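Local coordinates for protein exopolyphosphatase (Cytophaga hutchinsonii, PDB 3MDQ) that probably hydrolyses inorganic polyphosphate, releasing phosphate from the chain end, as a member of the Ppx/GppA phosphatase family with an actin-like fold, at residues A[158-162]-A[163-167]; A[183-186]-A[187-190]; A[241-244]-A[245-248]; A[249-252]-A[253-256]. All coordinates share one frame; numbering follows the deposited sequence.

Contact 1 of 4, residues A[158-162]-A[163-167]; sequences SFEIG and GQRLI
Leu166 N donates to Gly162 O at 3.1 Å and closes the first turn of helix 163-169. Gly162 is the N-cap of that helix. The chain reaches it from strand 153-159 through an inverse gamma turn centred on Glu160. A sulfate ion, probably from the crystallisation liquor, lies about 5 Å from Gly162 and may mark an anion pocket at the helix start in this actin-like phosphatase family.

Arg165 reaches back over the turn. Its chain is extended from CG to NE, and CD comes to 3.3 Å from Glu160 O. Glu160 CB then lies over one face of the guanidinium, off toward its rim. The carboxylate and guanidinium planes stand 76° apart. Arg165 NH2 and Glu160 OE1 form a salt bridge at 2.9 Å; its hydrogen bond is weak, bent to 123°, and the position of OE1 is doubtful. Glu160 OE2 makes a salt bridge with Arg86. Arg165 NE also bonds Gly141 O, and NH2 bonds Ser87 OG.

Leu166 turns its branched end toward Ile161, with CD2 at 4.2 Å from Ile161 CB. The carbonyl Ile161 O is buried without a polar partner in the model, and Leu166 CD1 sits 3.3 Å from it.

Contact 2 of 4, residues A[183-186]-A[187-190]; sequences MMHN and YFDE
Met184 and Phe188 meet one turn apart on helix 178-191, where four backbone bonds link residues 183-186 to 187-190. Each is an ordinary alpha-helical bond from residue i+4 back to residue i. Phe188 N to Met184 O is the shortest, at 2.8 Å. Tyr187 N to Met183 O, Asp189 N to His185 O and Glu190 N to Asn186 O complete the set.

The apolar contact is between the end of Met184, a selenomethionine, and the far end of the Phe188 ring. Met184 CE touches Phe188 CZ at 3.8 Å, because the chain bends at both chi2 and chi3 and folds toward the ring. Two conformers were deposited for Met184, so this detail holds for one of them. Met184 O also lies over one face of the Phe188 ring, 3.2 Å from CG.

The aromatic contact joins His185 and Phe188. It is an offset edge-to-face pair: the edge of Phe188 is directed to the face of His185. The centroids are 6.0 Å apart and the planes meet at 86°. His185 too has a second conformer. In the one given, its ND1 is hydrogen-bonded to His282 ND1.

Tyr187 holds its CG anti to the backbone N (chi1 179°), and the ring leads away from residues 183-186. It packs on Leu166 of helix 163-169 and meets Phe170 edge-to-face. Met184 and Phe188 lie on Leu166 as well. Phe188 also reaches Leu279 and His282, so helix 178-191 packs against both helices 163-169 and 267-286.

Contact 3 of 4, residues A[241-244]-A[245-248]; sequences LPDF and NRLR
The opening turns of helix 241-253 carry an intrahelical salt bridge between Asp243 and Arg246. Asp243 OD1 is 3.1 Å from Arg246 NH1. The two side chains lie side by side and point the same way. Arg246 bends at chi3 (76°), which brings its guanidinium back toward the start of the helix. Asp243 CG sits at the guanidinium edge, in its plane, while the carboxylate is turned 77° against that plane. Both groups have further partners on helix 212-225: Asp243 OD2 bonds His225 NE2 and Asn221 ND2, and Arg246 NH2 bonds Asn221 OD1. This polar cluster probably fixes both ends of the salt bridge.

The helix directly follows strand 236-240, an outermost strand of the six-stranded sheet in this actin-like fold. Its backbone bonds include Asn245 N to Leu241 O and Arg248 N to Phe244 O, both 2.8 Å.

Phe244 is buried and packs against Ile277, Ile280 and Leu284 of helix 267-286, and against Ile292. Arg248 crosses it, with CB over one ring face and CD at 4.1 Å from Phe244 CE2. In the Asn245 conformer given, OD1 lies 3.8 Å from Phe244 CD2. An alanine at Phe244 is likely to open a gap beside Ile280 and Leu284 and take away the surface on which the Arg248 chain rests.

In that same conformer, Asn245 OD1 accepts from Arg248 NE at 3.1 Å. That bond is almost straight (175°) and lies in the guanidinium plane of Arg248.

Contact 4 of 4, residues A[249-252]-A[253-256]; sequences KQLV and ASTR
Ser254 turns its hydroxyl back toward the end of helix 241-253, and OG donates to Leu251 O at 2.7 Å. Its chi1 of 75° tucks OG back over the main chain, within reach of that carbonyl. Ser254 N donates to Leu251 O too, at 3.2 Å. The two donors approach differently: the amide stands far above the carbonyl plane, 74° out of it, while the hydroxyl is tilted from it by only 19°. One carbonyl near the helix end is thus held by two donors of a single residue, the amide and the hydroxyl. Ser254 OG has a further bond, with Arg259 NH1. With the hydroxyl gone, as in an alanine here, Leu251 O would probably be left with the out-of-plane amide, and Arg259 NH1 would lose a partner.

Leu251 directs its CB away from the loop, though CD2 comes to 4.3 Å from Ser254 OG. Ala253 keeps the helical bond from its N to Lys249 O, 3.1 Å long, and its CB lies 3.5 Å from the same oxygen. Val252 also points away, and its carbonyl is met by a water. That water donates to Val252 O and to Ser254 O, each at 2.8 Å, and bridges the turn.

Thr255 is the N-cap of the next helix, 256-260, and its N is bonded to Glu258 OE1. Arg256 forms salt bridges with Asp271 and Glu267 of helix 267-286. On the side of helix 241-253, Leu251 packs on Leu217 and Gln250 on Met220, both of helix 212-225.

Overall arrangement
Contact 1 is the buried one, its centre about 11 Å from the centre of the chain. The other three have centres about 20 to 21 Å from it and are partly exposed. Contacts 1 and 2 touch directly, as with Ile161 CG2 at 3.8 Å from Tyr187 OH, and helices 163-169 and 178-191 meet there. Contacts 3 and 4 do not pack on each other but share helix 241-253, at its start and end. Helix 267-286 receives side chains from all four. Contact 1 pairs a helix start with charge, contact 2 adds apolar and aromatic packing, contact 3 mixes a partly exposed salt bridge with a buried ring, and contact 4 relies on a hydroxyl and a water.

Contact 1 of 4, residues A[158-162]-A[163-167]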
# COMPACT_ATOMS: atom_id res chain seq x y z
N SER A 158 -8.32 9.61 0.76
CA SER A 158 -8.00 8.41 1.52
C SER A 158 -9.27 7.97 2.25
O SER A 158 -10.01 8.79 2.80
CB SER A 158 -6.93 8.76 2.54
OG SER A 158 -6.61 7.66 3.37
N PHE A 159 -9.47 6.67 2.31
CA PHE A 159 -10.60 6.07 3.01
C PHE A 159 -10.07 5.01 4.00
O PHE A 159 -9.23 4.18 3.67
CB PHE A 159 -11.53 5.38 2.01
CG PHE A 159 -12.14 6.31 0.99
CD1 PHE A 159 -11.45 6.62 -0.17
CD2 PHE A 159 -13.38 6.86 1.19
CE1 PHE A 159 -12.01 7.47 -1.11
CE2 PHE A 159 -13.94 7.70 0.26
CZ PHE A 159 -13.25 8.00 -0.89
N GLU A 160 -10.63 5.00 5.21
CA GLU A 160 -10.19 4.04 6.27
C GLU A 160 -10.93 2.70 6.09
O GLU A 160 -11.80 2.30 6.89
CB GLU A 160 -10.36 4.68 7.67
CG GLU A 160 -9.37 5.87 7.88
CD GLU A 160 -7.83 5.51 7.86
OE1 GLU A 160 -7.44 4.36 8.19
OE2 GLU A 160 -6.99 6.39 7.56
N ILE A 161 -10.59 2.05 4.99
CA ILE A 161 -11.19 0.77 4.56
C ILE A 161 -10.12 -0.25 4.17
O ILE A 161 -10.33 -1.16 3.36
CB ILE A 161 -12.20 1.01 3.39
CG1 ILE A 161 -11.48 1.53 2.16
CG2 ILE A 161 -13.35 1.93 3.86
CD1 ILE A 161 -12.43 1.68 0.90
N GLY A 162 -8.92 -0.12 4.76
CA GLY A 162 -7.88 -1.08 4.54
C GLY A 162 -8.28 -2.48 5.01
O GLY A 162 -9.21 -2.65 5.77
N GLY A 163 -7.59 -3.49 4.51
CA GLY A 163 -8.06 -4.87 4.66
C GLY A 163 -8.15 -5.36 6.08
O GLY A 163 -9.02 -6.16 6.37
N GLN A 164 -7.23 -4.94 6.94
CA GLN A 164 -7.31 -5.36 8.35
C GLN A 164 -8.59 -4.82 8.99
O GLN A 164 -9.25 -5.53 9.76
CB GLN A 164 -6.07 -4.89 9.14
CG GLN A 164 -6.05 -5.29 10.62
CD GLN A 164 -5.78 -6.77 10.78
OE1 GLN A 164 -4.65 -7.21 10.57
NE2 GLN A 164 -6.81 -7.56 11.08
N ARG A 165 -8.95 -3.58 8.67
CA ARG A 165 -10.20 -3.02 9.17
C ARG A 165 -11.39 -3.79 8.65
O ARG A 165 -12.30 -4.08 9.42
CB ARG A 165 -10.36 -1.55 8.79
CG ARG A 165 -9.32 -0.63 9.37
CD ARG A 165 -9.70 0.83 8.97
NE ARG A 165 -8.71 1.80 9.41
CZ ARG A 165 -8.76 2.46 10.57
NH1 ARG A 165 -9.73 2.22 11.44
NH2 ARG A 165 -7.83 3.35 10.85
N LEU A 166 -11.40 -4.13 7.37
CA LEU A 166 -12.53 -4.81 6.75
C LEU A 166 -12.75 -6.17 7.39
O LEU A 166 -13.90 -6.49 7.75
CB LEU A 166 -12.35 -4.97 5.26
CG LEU A 166 -12.31 -3.66 4.45
CD1 LEU A 166 -12.11 -3.97 2.98
CD2 LEU A 166 -13.54 -2.75 4.71
N ILE A 167 -11.69 -6.98 7.57
CA ILE A 167 -11.87 -8.33 8.09
C ILE A 167 -12.16 -8.32 9.60
O ILE A 167 -12.67 -9.31 10.14
CB ILE A 167 -10.71 -9.28 7.77
CG1 ILE A 167 -9.40 -8.87 8.44
CG2 ILE A 167 -10.54 -9.41 6.23
CD1 ILE A 167 -8.27 -9.76 8.15

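Contact 2 of 4, residues A[183-186]-A[187-190]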
# COMPACT_ATOMS: atom_id res chain seq x y z
N MSE A 183 -22.62 -8.18 1.40
CA MSE A 183 -22.18 -7.34 2.52
C MSE A 183 -21.07 -6.39 2.07
O MSE A 183 -21.11 -5.17 2.37
CB MSE A 183 -21.69 -8.25 3.65
CG MSE A 183 -20.80 -7.62 4.72
SE MSE A 183 -20.44 -8.92 6.10
CE MSE A 183 -19.02 -9.79 5.21
N MSE A 184 -20.05 -6.91 1.38
CA MSE A 184 -18.89 -6.05 1.08
C MSE A 184 -19.19 -4.99 0.04
O MSE A 184 -18.85 -3.80 0.17
CB MSE A 184 -17.64 -6.88 0.67
CG MSE A 184 -17.11 -7.83 1.74
SE MSE A 184 -16.91 -7.02 3.47
CE MSE A 184 -15.88 -5.49 3.00
N HIS A 185 -19.92 -5.38 -1.00
CA HIS A 185 -20.26 -4.42 -2.04
C HIS A 185 -21.31 -3.40 -1.61
O HIS A 185 -21.35 -2.26 -2.11
CB HIS A 185 -20.65 -5.14 -3.34
CG HIS A 185 -19.49 -5.81 -4.02
ND1 HIS A 185 -18.53 -5.09 -4.70
CD2 HIS A 185 -19.11 -7.10 -4.08
CE1 HIS A 185 -17.61 -5.93 -5.15
NE2 HIS A 185 -17.95 -7.15 -4.80
N ASN A 186 -22.18 -3.80 -0.68
CA ASN A 186 -23.07 -2.82 -0.07
C ASN A 186 -22.30 -1.80 0.73
O ASN A 186 -22.56 -0.60 0.68
CB ASN A 186 -24.08 -3.53 0.81
CG ASN A 186 -25.06 -2.57 1.47
OD1 ASN A 186 -25.88 -1.96 0.78
ND2 ASN A 186 -25.02 -2.47 2.79
N TYR A 187 -21.35 -2.26 1.51
CA TYR A 187 -20.50 -1.34 2.28
C TYR A 187 -19.71 -0.43 1.36
O TYR A 187 -19.65 0.79 1.58
CB TYR A 187 -19.55 -2.09 3.18
CG TYR A 187 -18.63 -1.23 4.00
CD1 TYR A 187 -19.12 -0.35 4.94
CD2 TYR A 187 -17.26 -1.29 3.85
CE1 TYR A 187 -18.29 0.43 5.72
CE2 TYR A 187 -16.43 -0.52 4.63
CZ TYR A 187 -16.93 0.33 5.55
OH TYR A 187 -16.12 1.11 6.34
N PHE A 188 -19.11 -1.00 0.33
CA PHE A 188 -18.36 -0.15 -0.62
C PHE A 188 -19.25 0.90 -1.32
O PHE A 188 -18.82 2.05 -1.49
CB PHE A 188 -17.61 -0.99 -1.67
CG PHE A 188 -16.56 -1.94 -1.10
CD1 PHE A 188 -15.81 -1.62 0.05
CD2 PHE A 188 -16.31 -3.14 -1.74
CE1 PHE A 188 -14.87 -2.50 0.52
CE2 PHE A 188 -15.34 -4.01 -1.27
CZ PHE A 188 -14.64 -3.70 -0.15
N ASP A 189 -20.48 0.52 -1.66
CA ASP A 189 -21.46 1.46 -2.20
C ASP A 189 -21.64 2.67 -1.27
O ASP A 189 -21.76 3.80 -1.73
CB ASP A 189 -22.83 0.82 -2.35
CG ASP A 189 -22.96 -0.09 -3.55
OD1 ASP A 189 -22.10 -0.08 -4.47
OD2 ASP A 189 -23.95 -0.85 -3.60
N GLU A 190 -21.69 2.44 0.04
CA GLU A 190 -21.90 3.50 1.01
C GLU A 190 -20.65 4.38 1.18
O GLU A 190 -20.76 5.61 1.27
CB GLU A 190 -22.34 2.91 2.36
CG GLU A 190 -23.72 2.25 2.34
CD GLU A 190 -24.82 3.20 1.90
OE1 GLU A 190 -24.85 4.33 2.41
OE2 GLU A 190 -25.59 2.84 0.98

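Contact 3 of 4, residues A[241-244]-A[245-248]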
# COMPACT_ATOMS: atom_id res chain seq x y z
N LEU A 241 -7.45 -7.67 -17.96
CA LEU A 241 -8.71 -7.97 -17.22
C LEU A 241 -9.03 -9.46 -17.15
O LEU A 241 -9.43 -9.94 -16.08
CB LEU A 241 -9.89 -7.18 -17.72
CG LEU A 241 -9.67 -5.70 -17.52
CD1 LEU A 241 -10.92 -4.94 -17.93
CD2 LEU A 241 -9.25 -5.26 -16.11
N PRO A 242 -8.84 -10.21 -18.24
CA PRO A 242 -8.99 -11.67 -18.08
C PRO A 242 -8.09 -12.29 -17.02
O PRO A 242 -8.52 -13.20 -16.28
CB PRO A 242 -8.69 -12.21 -19.47
CG PRO A 242 -9.13 -11.14 -20.35
CD PRO A 242 -8.71 -9.84 -19.66
N ASP A 243 -6.83 -11.83 -16.94
CA ASP A 243 -5.95 -12.33 -15.92
C ASP A 243 -6.43 -11.94 -14.51
O ASP A 243 -6.40 -12.77 -13.60
CB ASP A 243 -4.50 -11.93 -16.21
CG ASP A 243 -3.82 -12.86 -17.27
OD1 ASP A 243 -4.35 -13.94 -17.65
OD2 ASP A 243 -2.73 -12.59 -17.69
N PHE A 244 -6.90 -10.71 -14.36
CA PHE A 244 -7.47 -10.27 -13.08
C PHE A 244 -8.66 -11.13 -12.73
O PHE A 244 -8.81 -11.58 -11.57
CB PHE A 244 -7.93 -8.79 -13.10
CG PHE A 244 -8.61 -8.41 -11.83
CD1 PHE A 244 -7.88 -8.24 -10.67
CD2 PHE A 244 -9.99 -8.33 -11.79
CE1 PHE A 244 -8.52 -7.92 -9.49
CE2 PHE A 244 -10.64 -8.04 -10.58
CZ PHE A 244 -9.89 -7.85 -9.46
N ASN A 245 -9.53 -11.38 -13.68
CA ASN A 245 -10.72 -12.19 -13.34
C ASN A 245 -10.39 -13.65 -13.00
O ASN A 245 -11.08 -14.26 -12.18
CB ASN A 245 -11.78 -12.04 -14.43
CG ASN A 245 -12.50 -10.70 -14.35
OD1 ASN A 245 -12.94 -10.24 -13.26
ND2 ASN A 245 -12.64 -10.06 -15.50
N ARG A 246 -9.34 -14.22 -13.58
CA ARG A 246 -8.88 -15.54 -13.17
C ARG A 246 -8.39 -15.51 -11.73
O ARG A 246 -8.76 -16.40 -10.92
CB ARG A 246 -7.75 -16.06 -14.07
CG ARG A 246 -7.34 -17.52 -13.80
CD ARG A 246 -5.97 -17.86 -14.39
NE ARG A 246 -4.86 -17.31 -13.60
CZ ARG A 246 -4.13 -16.23 -13.91
NH1 ARG A 246 -4.32 -15.55 -15.03
NH2 ARG A 246 -3.17 -15.85 -13.09
N LEU A 247 -7.61 -14.49 -11.39
CA LEU A 247 -7.10 -14.38 -10.03
C LEU A 247 -8.22 -14.13 -9.06
O LEU A 247 -8.21 -14.68 -7.95
CB LEU A 247 -6.09 -13.23 -9.95
CG LEU A 247 -4.78 -13.44 -10.71
CD1 LEU A 247 -3.99 -12.10 -10.94
CD2 LEU A 247 -3.95 -14.52 -9.95
N ARG A 248 -9.19 -13.32 -9.44
CA ARG A 248 -10.34 -13.02 -8.59
C ARG A 248 -11.12 -14.30 -8.29
O ARG A 248 -11.43 -14.58 -7.12
CB ARG A 248 -11.23 -11.97 -9.25
CG ARG A 248 -12.54 -11.70 -8.51
CD ARG A 248 -13.45 -10.74 -9.29
NE ARG A 248 -13.96 -11.31 -10.53
CZ ARG A 248 -14.90 -12.25 -10.61
NH1 ARG A 248 -15.46 -12.74 -9.53
NH2 ARG A 248 -15.28 -12.69 -11.81

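Contact 4 of 4, residues A[249-252]-A[253-256]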
# COMPACT_ATOMS: atom_id res chain seq x y z
N LYS A 249 -11.39 -15.07 -9.32
CA LYS A 249 -12.18 -16.29 -9.12
C LYS A 249 -11.41 -17.25 -8.21
O LYS A 249 -11.98 -17.85 -7.27
CB LYS A 249 -12.53 -16.93 -10.47
CG LYS A 249 -13.59 -16.22 -11.20
CD LYS A 249 -13.74 -16.84 -12.60
CE LYS A 249 -14.86 -16.23 -13.41
NZ LYS A 249 -14.73 -16.58 -14.86
N GLN A 250 -10.11 -17.37 -8.44
CA GLN A 250 -9.24 -18.25 -7.64
C GLN A 250 -9.24 -17.82 -6.17
O GLN A 250 -9.48 -18.63 -5.27
CB GLN A 250 -7.80 -18.27 -8.21
CG GLN A 250 -6.82 -18.99 -7.32
CD GLN A 250 -5.38 -18.87 -7.76
OE1 GLN A 250 -5.10 -18.35 -8.84
NE2 GLN A 250 -4.47 -19.33 -6.91
N LEU A 251 -9.05 -16.53 -5.91
CA LEU A 251 -8.93 -16.09 -4.52
C LEU A 251 -10.29 -16.07 -3.81
O LEU A 251 -10.35 -16.39 -2.63
CB LEU A 251 -8.25 -14.71 -4.49
CG LEU A 251 -6.79 -14.77 -4.86
CD1 LEU A 251 -6.22 -13.34 -5.16
CD2 LEU A 251 -5.94 -15.44 -3.77
N VAL A 252 -11.38 -15.71 -4.49
CA VAL A 252 -12.71 -15.77 -3.87
C VAL A 252 -13.04 -17.23 -3.46
O VAL A 252 -13.67 -17.45 -2.42
CB VAL A 252 -13.77 -15.12 -4.75
CG1 VAL A 252 -15.20 -15.48 -4.27
CG2 VAL A 252 -13.52 -13.64 -4.81
N ALA A 253 -12.63 -18.20 -4.24
CA ALA A 253 -12.91 -19.61 -3.92
C ALA A 253 -12.02 -20.16 -2.80
O ALA A 253 -12.34 -21.16 -2.20
CB ALA A 253 -12.76 -20.50 -5.17
N SER A 254 -10.88 -19.52 -2.58
CA SER A 254 -9.83 -20.01 -1.72
C SER A 254 -10.15 -19.93 -0.24
O SER A 254 -10.89 -19.06 0.23
CB SER A 254 -8.50 -19.27 -2.01
OG SER A 254 -8.53 -17.94 -1.45
N THR A 255 -9.54 -20.85 0.52
CA THR A 255 -9.49 -20.72 1.95
C THR A 255 -8.22 -20.01 2.41
O THR A 255 -7.24 -19.94 1.69
CB THR A 255 -9.56 -22.10 2.64
OG1 THR A 255 -8.35 -22.78 2.37
CG2 THR A 255 -10.73 -22.91 2.16
N ARG A 256 -8.26 -19.48 3.62
CA ARG A 256 -7.09 -18.86 4.22
C ARG A 256 -5.88 -19.81 4.17
O ARG A 256 -4.77 -19.43 3.81
CB ARG A 256 -7.36 -18.44 5.67
CG ARG A 256 -6.16 -17.85 6.36
CD ARG A 256 -6.48 -17.46 7.81
NE ARG A 256 -5.24 -17.12 8.51
CZ ARG A 256 -4.53 -17.96 9.25
NH1 ARG A 256 -4.91 -19.23 9.42
NH2 ARG A 256 -3.42 -17.52 9.82
O HOH W 1 -12.59 -16.90 0.11